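Local coordinates for protein proline dehydrogenase (Bradyrhizobium japonicum USDA 110, PDB 3HAZ) that is a bifunctional flavoenzyme that probably oxidises proline to glutamate in two steps, using FAD for the first and NAD for the second, at residues Arg619-Gln624 / His972-Phe977; Glu283-Glu288 / Gln356-Asp361; Val519-Arg524 / Lys602-Ala607; Val920-Arg923 / Ser927-Ala930. All coordinates share one frame; numbering follows the deposited sequence.

Contact 1: Arg619-Gln624 / His972-Phe977; sequences RYYAAQ and HYLARF
Tyr621 reaches out from helix 604-629 to meet Tyr973 and Leu974. From its CB the chain turns with CG beside the backbone N (chi1 -67°), which lays the root of the ring against one methyl of Leu974: CD1 of Tyr621 is 3.9 Å from Leu974 CD2, and CG is only slightly farther off. Further out the neighbour changes. CE1 of Tyr621 lies 3.7 Å from Tyr973 CD2, CZ comes closer still, and the OH reaches to 3.2 Å from that same Tyr973 CD2. The two rings are nearly parallel, at 14°, but slid so far apart that they hardly overlap. This is the aldehyde dehydrogenase part of the chain: 972-977 leads into strand 978-986, helix 664-675 touches both tyrosines through Thr671 and Ala672, and the Tyr973 side chain is about 6 Å from that of Glu760, the predicted active-site glutamate. The hydroxyl of Tyr621 takes a hydrogen bond from the backbone N of Gly969; a leucine here would probably leave that N-H without its acceptor and open a gap beside Tyr973 CD2 and CE2. The other methyl of Leu974 meets the helix itself: CD1 sits 3.5 Å from the carbonyl O of Tyr621 and 3.8 Å from Gln624 CB.

Contact 2: Glu283-Glu288 / Gln356-Asp361; sequences EADRLE and QERGLD
Asp285 OD2 is held by two arginines, Arg358 and Arg354. The bond across this contact runs from Arg358 NH1 to Asp285 OD2 at 2.9 Å and is nearly straight, 167° at the hydrogen. OD2 lies in the guanidinium plane of Arg358, but the donor arrives on the anti side of the carboxylate and 27° out of its plane. It is a one-point salt bridge rather than a paired one, since Arg358 NH2 stays 3.5 Å from Asp285 OD2. In the proline dehydrogenase barrel this joins the loop between strand 276-279 and helix 287-298 to the end of helix 348-357. That helix finishes just before Arg358, and Gly359, with positive phi, closes it in a Schellman motif. From there the Arg358 side chain runs across to Asp285, extended from CG to NE. With CG set between its backbone N and carbonyl carbon (chi1 66°), Asp285 meets that extended chain at about a right angle. Arg358 NH1 also makes a salt bridge to Glu520, so two carboxylates share one nitrogen, and the positive charge between them would be expected to keep both ionised. Within the loop, Arg286 NH1 forms a salt bridge with Glu283 OE1 at 3.0 Å, on the syn side but well out of the carboxylate plane.

Contact 3: Val519-Arg524 / Lys602-Ala607; sequences VEFGAR and KTLDDA
A type I beta turn, Glu520 to Ala523, packs against the first turn of helix 604-629, a helix of the aldehyde dehydrogenase part. The turn lies in the long loop after helix 487-491 and runs straight into helix 524-536, with Ala523 at the N-cap. Phe521, the second residue of the turn, carries the whole contact. Its CG stands beside the backbone N (chi1 -76°), an orientation that sends the far end of the ring towards the helix start. There CZ touches the branch point of Leu604, 3.9 Å from its CG and as near to its CD2, while Phe521 CE2 rests 4.0 Å from Asp605 CB. Both residues approach the ring obliquely. The carboxylate of Asp605 is turned steeply against the ring, planes 75° apart, and its OD1 comes to 4.0 Å from Phe521 CZ; a long, weak ion pair links the same carboxylate to Arg788. Leu530 of helix 524-536 touches both Phe521 and Leu604, making a small apolar cluster of three elements. With a serine in place of Phe521, Leu604 would probably lose its aromatic cover and the turn most of its hold on this helix. The turn has its own internal tie: the N-H of Gly522 bonds Glu520 OE2 at 2.8 Å, through the anti lone pair of that oxygen.

Contact 4: Val920-Arg923 / Ser927-Ala930; sequences VHSR and SIEA
Val920, near the end of strand 917-921, meets Ile928 of the following helix through a single branch: Val920 CG1 is 4.0 Å from Ile928 CG1. With that branch turned anti to the backbone N (chi1 -178°), the valine presents one methyl to the isoleucine. His921 points its side chain away from the helix and packs on Met767 and Ala769 of the adjoining strand 765-769, in keeping with the alternation of side chains along a strand. Ser922 brings the side chain back towards the helix. Its CB lies 4.0 Å from Ile928 CG1, and the tip of the isoleucine, CD1, reaches over the backbone to 3.4 Å from the carbonyl O of Ser922. Ile928 thus packs against two alternate residues of 920-923. The hydroxyl of Ser922 has its polar partners outside the two segments: OG bonds Asp770 OD2 and also the backbone N of Ile924, two residues on, which is an ST turn at the bend into the helix. Ser927 comes in beside it, with its CB 4.2 Å from Ser922 OG. Arg923 then turns away to helix 71-85 and a salt bridge with Glu110. The strand, the tight bend and the helix folded back on it are the first half of a beta-alpha-beta unit, completed by the parallel strand 939-942.

From the N terminus, contact 2 comes first, closing a loop of the proline dehydrogenase barrel between 288 and 356. Contact 3 follows in series and ties the loop at 519-524 to the start of helix 604-629. The two touch, with centres 11 Å apart; besides the Arg358 pair, Glu288 OE1 and Arg524 NE form a salt bridge at 3.3 Å, so barrel and aldehyde dehydrogenase half are joined through this loop. Farther along the same helix, contact 1 opens and closes the longest loop, ending just before strand 978-986. Contact 4 is nested inside it, a short local closure about 20 Å away at the nearest atoms. None of the loops cross.

Contact 1: Arg619-Gln624 / His972-Phe977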
loop_
_atom_site.group_PDB
_atom_site.type_symbol
_atom_site.label_atom_id
_atom_site.label_comp_id
_atom_site.label_asym_id
_atom_site.label_seq_id
_atom_site.Cartn_x
_atom_site.Cartn_y
_atom_site.Cartn_z
ATOM N N ARG A 619 -22.673 -24.350 2.191
ATOM C CA ARG A 619 -21.665 -23.433 1.667
ATOM C C ARG A 619 -21.016 -22.620 2.780
ATOM O O ARG A 619 -19.817 -22.381 2.762
ATOM C CB ARG A 619 -22.261 -22.516 0.597
ATOM C CG ARG A 619 -22.803 -23.261 -0.612
ATOM C CD ARG A 619 -22.940 -22.364 -1.832
ATOM N NE ARG A 619 -23.455 -23.117 -2.975
ATOM C CZ ARG A 619 -24.738 -23.167 -3.319
ATOM N NH1 ARG A 619 -25.639 -22.491 -2.616
ATOM N NH2 ARG A 619 -25.119 -23.888 -4.365
ATOM N N TYR A 620 -21.813 -22.213 3.758
ATOM C CA TYR A 620 -21.305 -21.425 4.869
ATOM C C TYR A 620 -20.388 -22.240 5.786
ATOM O O TYR A 620 -19.296 -21.790 6.144
ATOM C CB TYR A 620 -22.456 -20.816 5.676
ATOM C CG TYR A 620 -21.972 -20.026 6.871
ATOM C CD1 TYR A 620 -21.375 -18.779 6.712
ATOM C CD2 TYR A 620 -22.088 -20.537 8.153
ATOM C CE1 TYR A 620 -20.922 -18.055 7.812
ATOM C CE2 TYR A 620 -21.636 -19.826 9.253
ATOM C CZ TYR A 620 -21.054 -18.589 9.075
ATOM O OH TYR A 620 -20.606 -17.899 10.175
ATOM N N TYR A 621 -20.821 -23.437 6.170
ATOM C CA TYR A 621 -19.944 -24.289 6.966
ATOM C C TYR A 621 -18.697 -24.698 6.174
ATOM O O TYR A 621 -17.609 -24.853 6.740
ATOM C CB TYR A 621 -20.689 -25.510 7.523
ATOM C CG TYR A 621 -21.742 -25.137 8.542
ATOM C CD1 TYR A 621 -21.573 -24.025 9.362
ATOM C CD2 TYR A 621 -22.896 -25.898 8.694
ATOM C CE1 TYR A 621 -22.536 -23.668 10.293
ATOM C CE2 TYR A 621 -23.861 -25.552 9.625
ATOM C CZ TYR A 621 -23.676 -24.434 10.420
ATOM O OH TYR A 621 -24.631 -24.082 11.348
ATOM N N ALA A 622 -18.841 -24.859 4.862
ATOM C CA ALA A 622 -17.667 -25.174 4.054
ATOM C C ALA A 622 -16.682 -24.016 4.140
ATOM O O ALA A 622 -15.480 -24.221 4.316
ATOM C CB ALA A 622 -18.051 -25.458 2.607
ATOM N N ALA A 623 -17.202 -22.794 4.041
ATOM C CA ALA A 623 -16.363 -21.598 4.043
ATOM C C ALA A 623 -15.709 -21.355 5.401
ATOM O O ALA A 623 -14.521 -21.053 5.474
ATOM C CB ALA A 623 -17.176 -20.369 3.607
ATOM N N GLN A 624 -16.491 -21.459 6.474
ATOM C CA GLN A 624 -15.950 -21.321 7.823
ATOM C C GLN A 624 -15.006 -22.485 8.114
ATOM O O GLN A 624 -14.003 -22.331 8.808
ATOM C CB GLN A 624 -17.069 -21.281 8.873
ATOM C CG GLN A 624 -18.008 -20.077 8.767
ATOM C CD GLN A 624 -17.281 -18.745 8.865
ATOM O OE1 GLN A 624 -17.310 -17.939 7.936
ATOM N NE2 GLN A 624 -16.622 -18.510 9.991
ATOM N N HIS A 972 -19.172 -19.005 15.445
ATOM C CA HIS A 972 -18.689 -19.707 16.636
ATOM C C HIS A 972 -19.162 -21.154 16.706
ATOM O O HIS A 972 -18.937 -21.836 17.701
ATOM C CB HIS A 972 -19.111 -18.968 17.909
ATOM C CG HIS A 972 -18.623 -17.558 17.968
ATOM N ND1 HIS A 972 -17.333 -17.234 18.324
ATOM C CD2 HIS A 972 -19.248 -16.386 17.703
ATOM C CE1 HIS A 972 -17.183 -15.922 18.278
ATOM N NE2 HIS A 972 -18.330 -15.385 17.902
ATOM N N TYR A 973 -19.806 -21.619 15.641
ATOM C CA TYR A 973 -20.456 -22.931 15.644
ATOM C C TYR A 973 -19.497 -24.113 15.483
ATOM O O TYR A 973 -19.519 -25.055 16.282
ATOM C CB TYR A 973 -21.503 -22.975 14.535
ATOM C CG TYR A 973 -22.547 -24.065 14.661
ATOM C CD1 TYR A 973 -23.443 -24.081 15.728
ATOM C CD2 TYR A 973 -22.666 -25.050 13.686
ATOM C CE1 TYR A 973 -24.417 -25.065 15.829
ATOM C CE2 TYR A 973 -23.635 -26.034 13.777
ATOM C CZ TYR A 973 -24.505 -26.037 14.850
ATOM O OH TYR A 973 -25.465 -27.014 14.933
ATOM N N LEU A 974 -18.670 -24.069 14.442
ATOM C CA LEU A 974 -17.843 -25.216 14.075
ATOM C C LEU A 974 -16.844 -25.618 15.157
ATOM O O LEU A 974 -16.612 -26.806 15.383
ATOM C CB LEU A 974 -17.120 -24.963 12.748
ATOM C CG LEU A 974 -18.030 -24.900 11.513
ATOM C CD1 LEU A 974 -17.222 -24.840 10.224
ATOM C CD2 LEU A 974 -18.989 -26.078 11.483
ATOM N N ALA A 975 -16.255 -24.626 15.816
ATOM C CA ALA A 975 -15.235 -24.867 16.830
ATOM C C ALA A 975 -15.732 -25.811 17.916
ATOM O O ALA A 975 -14.965 -26.615 18.442
ATOM C CB ALA A 975 -14.770 -23.548 17.447
ATOM N N ARG A 976 -17.011 -25.700 18.260
ATOM C CA ARG A 976 -17.599 -26.556 19.289
ATOM C C ARG A 976 -17.565 -28.044 18.921
ATOM O O ARG A 976 -17.583 -28.904 19.805
ATOM C CB ARG A 976 -19.034 -26.123 19.583
ATOM C CG ARG A 976 -19.577 -26.655 20.890
ATOM C CD ARG A 976 -18.974 -25.909 22.068
ATOM N NE ARG A 976 -19.562 -26.370 23.320
ATOM C CZ ARG A 976 -18.992 -27.259 24.127
ATOM N NH1 ARG A 976 -17.809 -27.772 23.823
ATOM N NH2 ARG A 976 -19.600 -27.626 25.243
ATOM N N PHE A 977 -17.519 -28.345 17.622
ATOM C CA PHE A 977 -17.505 -29.736 17.158
ATOM C C PHE A 977 -16.097 -30.318 17.129
ATOM O O PHE A 977 -15.907 -31.492 16.793
ATOM C CB PHE A 977 -18.118 -29.858 15.761
ATOM C CG PHE A 977 -19.592 -29.557 15.709
ATOM C CD1 PHE A 977 -20.045 -28.246 15.613
ATOM C CD2 PHE A 977 -20.522 -30.580 15.733
ATOM C CE1 PHE A 977 -21.407 -27.963 15.549
ATOM C CE2 PHE A 977 -21.884 -30.309 15.671
ATOM C CZ PHE A 977 -22.326 -28.994 15.578
#

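Contact 2: Glu283-Glu288 / Gln356-Asp361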
loop_
_atom_site.group_PDB
_atom_site.type_symbol
_atom_site.label_atom_id
_atom_site.label_comp_id
_atom_site.label_asym_id
_atom_site.label_seq_id
_atom_site.Cartn_x
_atom_site.Cartn_y
_atom_site.Cartn_z
ATOM N N GLU A 283 -45.433 -2.222 -6.368
ATOM C CA GLU A 283 -44.197 -3.011 -6.421
ATOM C C GLU A 283 -44.108 -3.858 -7.686
ATOM O O GLU A 283 -45.125 -4.217 -8.287
ATOM C CB GLU A 283 -44.058 -3.902 -5.183
ATOM C CG GLU A 283 -44.059 -3.153 -3.862
ATOM C CD GLU A 283 -45.466 -2.839 -3.354
ATOM O OE1 GLU A 283 -46.450 -3.060 -4.089
ATOM O OE2 GLU A 283 -45.586 -2.371 -2.208
ATOM N N ALA A 284 -42.883 -4.195 -8.069
ATOM C CA ALA A 284 -42.640 -4.967 -9.281
ATOM C C ALA A 284 -43.308 -6.337 -9.258
ATOM O O ALA A 284 -43.729 -6.837 -10.303
ATOM C CB ALA A 284 -41.137 -5.109 -9.536
ATOM N N ASP A 285 -43.404 -6.950 -8.080
ATOM C CA ASP A 285 -43.992 -8.283 -8.004
ATOM C C ASP A 285 -45.512 -8.251 -8.163
ATOM O O ASP A 285 -46.154 -9.294 -8.274
ATOM C CB ASP A 285 -43.552 -9.052 -6.742
ATOM C CG ASP A 285 -44.071 -8.437 -5.451
ATOM O OD1 ASP A 285 -44.825 -7.445 -5.504
ATOM O OD2 ASP A 285 -43.710 -8.958 -4.373
ATOM N N ARG A 286 -46.076 -7.048 -8.200
ATOM C CA ARG A 286 -47.509 -6.885 -8.435
ATOM C C ARG A 286 -47.835 -6.389 -9.850
ATOM O O ARG A 286 -49.006 -6.236 -10.200
ATOM C CB ARG A 286 -48.110 -5.932 -7.392
ATOM C CG ARG A 286 -48.222 -6.537 -5.987
ATOM C CD ARG A 286 -48.488 -5.458 -4.950
ATOM N NE ARG A 286 -49.215 -5.964 -3.785
ATOM C CZ ARG A 286 -49.345 -5.292 -2.644
ATOM N NH1 ARG A 286 -48.783 -4.093 -2.513
ATOM N NH2 ARG A 286 -50.031 -5.816 -1.632
ATOM N N LEU A 287 -46.809 -6.134 -10.661
ATOM C CA LEU A 287 -47.031 -5.593 -12.005
ATOM C C LEU A 287 -47.970 -6.463 -12.856
ATOM O O LEU A 287 -48.979 -5.988 -13.375
ATOM C CB LEU A 287 -45.706 -5.399 -12.741
ATOM C CG LEU A 287 -45.857 -4.839 -14.161
ATOM C CD1 LEU A 287 -46.691 -3.566 -14.156
ATOM C CD2 LEU A 287 -44.507 -4.602 -14.817
ATOM N N GLU A 288 -47.614 -7.729 -13.008
ATOM C CA GLU A 288 -48.386 -8.659 -13.828
ATOM C C GLU A 288 -49.822 -8.806 -13.342
ATOM O O GLU A 288 -50.759 -8.804 -14.137
ATOM C CB GLU A 288 -47.713 -10.033 -13.841
ATOM C CG GLU A 288 -46.413 -10.091 -14.612
ATOM C CD GLU A 288 -45.891 -11.511 -14.758
ATOM O OE1 GLU A 288 -46.548 -12.440 -14.234
ATOM O OE2 GLU A 288 -44.830 -11.699 -15.398
ATOM N N GLN A 356 -32.659 -9.078 -3.425
ATOM C CA GLN A 356 -31.568 -9.659 -2.644
ATOM C C GLN A 356 -32.077 -10.706 -1.660
ATOM O O GLN A 356 -31.552 -11.813 -1.611
ATOM C CB GLN A 356 -30.779 -8.566 -1.915
ATOM C CG GLN A 356 -30.071 -7.620 -2.882
ATOM C CD GLN A 356 -29.234 -6.576 -2.188
ATOM O OE1 GLN A 356 -29.245 -6.468 -0.964
ATOM N NE2 GLN A 356 -28.494 -5.794 -2.974
ATOM N N GLU A 357 -33.103 -10.359 -0.887
ATOM C CA GLU A 357 -33.687 -11.295 0.066
ATOM C C GLU A 357 -34.180 -12.553 -0.637
ATOM O O GLU A 357 -34.030 -13.657 -0.128
ATOM C CB GLU A 357 -34.864 -10.643 0.804
ATOM C CG GLU A 357 -34.478 -9.555 1.790
ATOM C CD GLU A 357 -35.698 -8.843 2.369
ATOM O OE1 GLU A 357 -36.737 -8.774 1.675
ATOM O OE2 GLU A 357 -35.621 -8.354 3.515
ATOM N N ARG A 358 -34.775 -12.370 -1.811
ATOM C CA ARG A 358 -35.426 -13.463 -2.529
ATOM C C ARG A 358 -34.468 -14.227 -3.431
ATOM O O ARG A 358 -34.873 -15.159 -4.126
ATOM C CB ARG A 358 -36.605 -12.923 -3.343
ATOM C CG ARG A 358 -37.776 -12.469 -2.462
ATOM C CD ARG A 358 -38.754 -11.564 -3.203
ATOM N NE ARG A 358 -39.681 -10.911 -2.278
ATOM C CZ ARG A 358 -40.789 -10.273 -2.650
ATOM N NH1 ARG A 358 -41.116 -10.198 -3.934
ATOM N NH2 ARG A 358 -41.573 -9.709 -1.735
ATOM N N GLY A 359 -33.200 -13.827 -3.416
ATOM C CA GLY A 359 -32.174 -14.483 -4.213
ATOM C C GLY A 359 -32.548 -14.589 -5.678
ATOM O O GLY A 359 -32.430 -15.657 -6.280
ATOM N N LEU A 360 -33.020 -13.483 -6.251
ATOM C CA LEU A 360 -33.452 -13.465 -7.646
ATOM C C LEU A 360 -32.253 -13.433 -8.583
ATOM O O LEU A 360 -31.134 -13.139 -8.158
ATOM C CB LEU A 360 -34.362 -12.257 -7.915
ATOM C CG LEU A 360 -35.619 -12.204 -7.053
ATOM C CD1 LEU A 360 -36.601 -11.171 -7.599
ATOM C CD2 LEU A 360 -36.273 -13.588 -6.980
ATOM N N ASP A 361 -32.482 -13.717 -9.861
ATOM C CA ASP A 361 -31.376 -13.726 -10.818
ATOM C C ASP A 361 -30.990 -12.324 -11.298
ATOM O O ASP A 361 -30.119 -12.171 -12.150
ATOM C CB ASP A 361 -31.649 -14.675 -11.994
ATOM C CG ASP A 361 -32.764 -14.192 -12.903
ATOM O OD1 ASP A 361 -33.171 -13.016 -12.797
ATOM O OD2 ASP A 361 -33.233 -14.999 -13.735
#

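Contact 3: Val519-Arg524 / Lys602-Ala607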
loop_
_atom_site.group_PDB
_atom_site.type_symbol
_atom_site.label_atom_id
_atom_site.label_comp_id
_atom_site.label_asym_id
_atom_site.label_seq_id
_atom_site.Cartn_x
_atom_site.Cartn_y
_atom_site.Cartn_z
ATOM N N VAL A 519 -36.954 -17.686 -6.140
ATOM C CA VAL A 519 -37.898 -17.556 -7.241
ATOM C C VAL A 519 -38.805 -16.367 -6.963
ATOM O O VAL A 519 -39.243 -16.180 -5.829
ATOM C CB VAL A 519 -38.760 -18.843 -7.390
ATOM C CG1 VAL A 519 -39.788 -18.692 -8.503
ATOM C CG2 VAL A 519 -37.864 -20.067 -7.639
ATOM N N GLU A 520 -39.070 -15.557 -7.984
ATOM C CA GLU A 520 -40.032 -14.466 -7.856
ATOM C C GLU A 520 -41.433 -14.959 -8.200
ATOM O O GLU A 520 -41.742 -15.212 -9.369
ATOM C CB GLU A 520 -39.653 -13.280 -8.744
ATOM C CG GLU A 520 -40.648 -12.120 -8.674
ATOM C CD GLU A 520 -40.977 -11.721 -7.242
ATOM O OE1 GLU A 520 -40.094 -11.146 -6.572
ATOM O OE2 GLU A 520 -42.120 -11.979 -6.787
ATOM N N PHE A 521 -42.273 -15.099 -7.176
ATOM C CA PHE A 521 -43.628 -15.604 -7.349
ATOM C C PHE A 521 -44.471 -14.622 -8.169
ATOM O O PHE A 521 -45.486 -15.001 -8.756
ATOM C CB PHE A 521 -44.282 -15.844 -5.985
ATOM C CG PHE A 521 -43.804 -17.088 -5.284
ATOM C CD1 PHE A 521 -42.606 -17.686 -5.633
ATOM C CD2 PHE A 521 -44.541 -17.637 -4.250
ATOM C CE1 PHE A 521 -42.164 -18.820 -4.980
ATOM C CE2 PHE A 521 -44.104 -18.770 -3.593
ATOM C CZ PHE A 521 -42.913 -19.363 -3.959
ATOM N N GLY A 522 -44.036 -13.364 -8.209
ATOM C CA GLY A 522 -44.747 -12.327 -8.937
ATOM C C GLY A 522 -44.441 -12.317 -10.423
ATOM O O GLY A 522 -44.932 -11.460 -11.156
ATOM N N ALA A 523 -43.606 -13.257 -10.860
ATOM C CA ALA A 523 -43.325 -13.455 -12.278
ATOM C C ALA A 523 -43.964 -14.769 -12.695
ATOM O O ALA A 523 -43.435 -15.839 -12.396
ATOM C CB ALA A 523 -41.821 -13.495 -12.525
ATOM N N ARG A 524 -45.095 -14.692 -13.390
ATOM C CA ARG A 524 -45.912 -15.883 -13.634
ATOM C C ARG A 524 -45.166 -17.020 -14.339
ATOM O O ARG A 524 -45.448 -18.194 -14.099
ATOM C CB ARG A 524 -47.209 -15.534 -14.375
ATOM C CG ARG A 524 -47.048 -15.207 -15.851
ATOM C CD ARG A 524 -48.401 -14.906 -16.512
ATOM N NE ARG A 524 -48.704 -13.475 -16.569
ATOM C CZ ARG A 524 -49.820 -12.907 -16.112
ATOM N NH1 ARG A 524 -50.772 -13.636 -15.546
ATOM N NH2 ARG A 524 -49.991 -11.595 -16.229
ATOM N N LYS A 602 -45.355 -28.408 4.205
ATOM C CA LYS A 602 -44.989 -27.002 4.080
ATOM C C LYS A 602 -45.571 -26.360 2.824
ATOM O O LYS A 602 -45.641 -26.996 1.772
ATOM C CB LYS A 602 -43.469 -26.849 4.077
ATOM C CG LYS A 602 -42.805 -27.299 5.366
ATOM C CD LYS A 602 -41.450 -26.641 5.515
ATOM C CE LYS A 602 -40.989 -26.624 6.958
ATOM N NZ LYS A 602 -39.803 -25.719 7.125
ATOM N N THR A 603 -45.982 -25.098 2.941
ATOM C CA THR A 603 -46.394 -24.317 1.774
ATOM C C THR A 603 -45.195 -24.095 0.848
ATOM O O THR A 603 -44.050 -24.315 1.242
ATOM C CB THR A 603 -47.023 -22.949 2.168
ATOM O OG1 THR A 603 -46.194 -22.292 3.134
ATOM C CG2 THR A 603 -48.403 -23.146 2.765
ATOM N N LEU A 604 -45.459 -23.662 -0.381
ATOM C CA LEU A 604 -44.409 -23.567 -1.390
ATOM C C LEU A 604 -43.263 -22.638 -0.987
ATOM O O LEU A 604 -42.099 -22.976 -1.172
ATOM C CB LEU A 604 -44.981 -23.153 -2.747
ATOM C CG LEU A 604 -43.970 -23.092 -3.896
ATOM C CD1 LEU A 604 -43.267 -24.421 -4.080
ATOM C CD2 LEU A 604 -44.660 -22.669 -5.186
ATOM N N ASP A 605 -43.587 -21.477 -0.430
ATOM C CA ASP A 605 -42.545 -20.526 -0.065
ATOM C C ASP A 605 -41.712 -20.997 1.123
ATOM O O ASP A 605 -40.516 -20.710 1.198
ATOM C CB ASP A 605 -43.124 -19.139 0.216
ATOM C CG ASP A 605 -42.048 -18.078 0.295
ATOM O OD1 ASP A 605 -41.195 -18.033 -0.620
ATOM O OD2 ASP A 605 -42.047 -17.298 1.271
ATOM N N ASP A 606 -42.341 -21.719 2.047
ATOM C CA ASP A 606 -41.626 -22.269 3.198
ATOM C C ASP A 606 -40.696 -23.394 2.776
ATOM O O ASP A 606 -39.596 -23.530 3.307
ATOM C CB ASP A 606 -42.600 -22.783 4.256
ATOM C CG ASP A 606 -43.234 -21.664 5.049
ATOM O OD1 ASP A 606 -42.614 -20.584 5.158
ATOM O OD2 ASP A 606 -44.350 -21.866 5.565
ATOM N N ALA A 607 -41.143 -24.196 1.818
ATOM C CA ALA A 607 -40.332 -25.294 1.309
ATOM C C ALA A 607 -39.122 -24.751 0.552
ATOM O O ALA A 607 -37.990 -25.129 0.829
ATOM C CB ALA A 607 -41.168 -26.207 0.418
#

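Contact 4: Val920-Arg923 / Ser927-Ala930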
loop_
_atom_site.group_PDB
_atom_site.type_symbol
_atom_site.label_atom_id
_atom_site.label_comp_id
_atom_site.label_asym_id
_atom_site.label_seq_id
_atom_site.Cartn_x
_atom_site.Cartn_y
_atom_site.Cartn_z
ATOM N N VAL A 920 -39.148 -6.151 18.261
ATOM C CA VAL A 920 -39.379 -4.795 18.751
ATOM C C VAL A 920 -39.822 -3.894 17.606
ATOM O O VAL A 920 -39.114 -3.751 16.609
ATOM C CB VAL A 920 -38.119 -4.162 19.390
ATOM C CG1 VAL A 920 -38.442 -2.762 19.936
ATOM C CG2 VAL A 920 -37.559 -5.047 20.485
ATOM N N HIS A 921 -41.001 -3.298 17.751
ATOM C CA HIS A 921 -41.518 -2.359 16.765
ATOM C C HIS A 921 -41.644 -0.980 17.386
ATOM O O HIS A 921 -42.456 -0.770 18.289
ATOM C CB HIS A 921 -42.873 -2.816 16.229
ATOM C CG HIS A 921 -42.797 -3.508 14.907
ATOM N ND1 HIS A 921 -42.456 -4.839 14.780
ATOM C CD2 HIS A 921 -43.005 -3.053 13.649
ATOM C CE1 HIS A 921 -42.467 -5.175 13.503
ATOM N NE2 HIS A 921 -42.805 -4.111 12.797
ATOM N N SER A 922 -40.834 -0.050 16.895
ATOM C CA SER A 922 -40.765 1.285 17.460
ATOM C C SER A 922 -39.953 2.199 16.576
ATOM O O SER A 922 -38.999 1.764 15.930
ATOM C CB SER A 922 -40.132 1.253 18.847
ATOM O OG SER A 922 -39.965 2.571 19.356
ATOM N N ARG A 923 -40.341 3.469 16.560
ATOM C CA ARG A 923 -39.600 4.504 15.861
ATOM C C ARG A 923 -38.459 4.983 16.759
ATOM O O ARG A 923 -37.474 5.546 16.283
ATOM C CB ARG A 923 -40.542 5.676 15.529
ATOM C CG ARG A 923 -40.054 6.620 14.436
ATOM C CD ARG A 923 -41.215 7.472 13.914
ATOM N NE ARG A 923 -41.564 8.542 14.840
ATOM C CZ ARG A 923 -42.777 9.072 14.956
ATOM N NH1 ARG A 923 -42.987 10.041 15.830
ATOM N NH2 ARG A 923 -43.783 8.630 14.211
ATOM N N SER A 927 -35.683 3.720 22.954
ATOM C CA SER A 927 -36.520 2.647 23.486
ATOM C C SER A 927 -36.006 1.289 23.005
ATOM O O SER A 927 -35.840 0.362 23.791
ATOM C CB SER A 927 -37.981 2.830 23.059
ATOM O OG SER A 927 -38.548 3.987 23.633
ATOM N N ILE A 928 -35.770 1.185 21.703
ATOM C CA ILE A 928 -35.205 -0.019 21.110
ATOM C C ILE A 928 -33.907 -0.404 21.807
ATOM O O ILE A 928 -33.689 -1.569 22.155
ATOM C CB ILE A 928 -34.925 0.193 19.611
ATOM C CG1 ILE A 928 -36.241 0.379 18.851
ATOM C CG2 ILE A 928 -34.105 -0.969 19.033
ATOM C CD1 ILE A 928 -36.079 1.119 17.531
ATOM N N GLU A 929 -33.046 0.582 22.027
ATOM C CA GLU A 929 -31.746 0.305 22.614
ATOM C C GLU A 929 -31.845 -0.072 24.089
ATOM O O GLU A 929 -31.086 -0.908 24.557
ATOM C CB GLU A 929 -30.770 1.461 22.368
ATOM C CG GLU A 929 -30.306 1.516 20.918
ATOM C CD GLU A 929 -29.746 2.867 20.510
ATOM O OE1 GLU A 929 -29.467 3.692 21.406
ATOM O OE2 GLU A 929 -29.587 3.098 19.289
ATOM N N ALA A 930 -32.787 0.529 24.812
ATOM C CA ALA A 930 -33.010 0.159 26.211
ATOM C C ALA A 930 -33.509 -1.282 26.327
ATOM O O ALA A 930 -33.100 -2.023 27.222
ATOM C CB ALA A 930 -33.980 1.114 26.878
#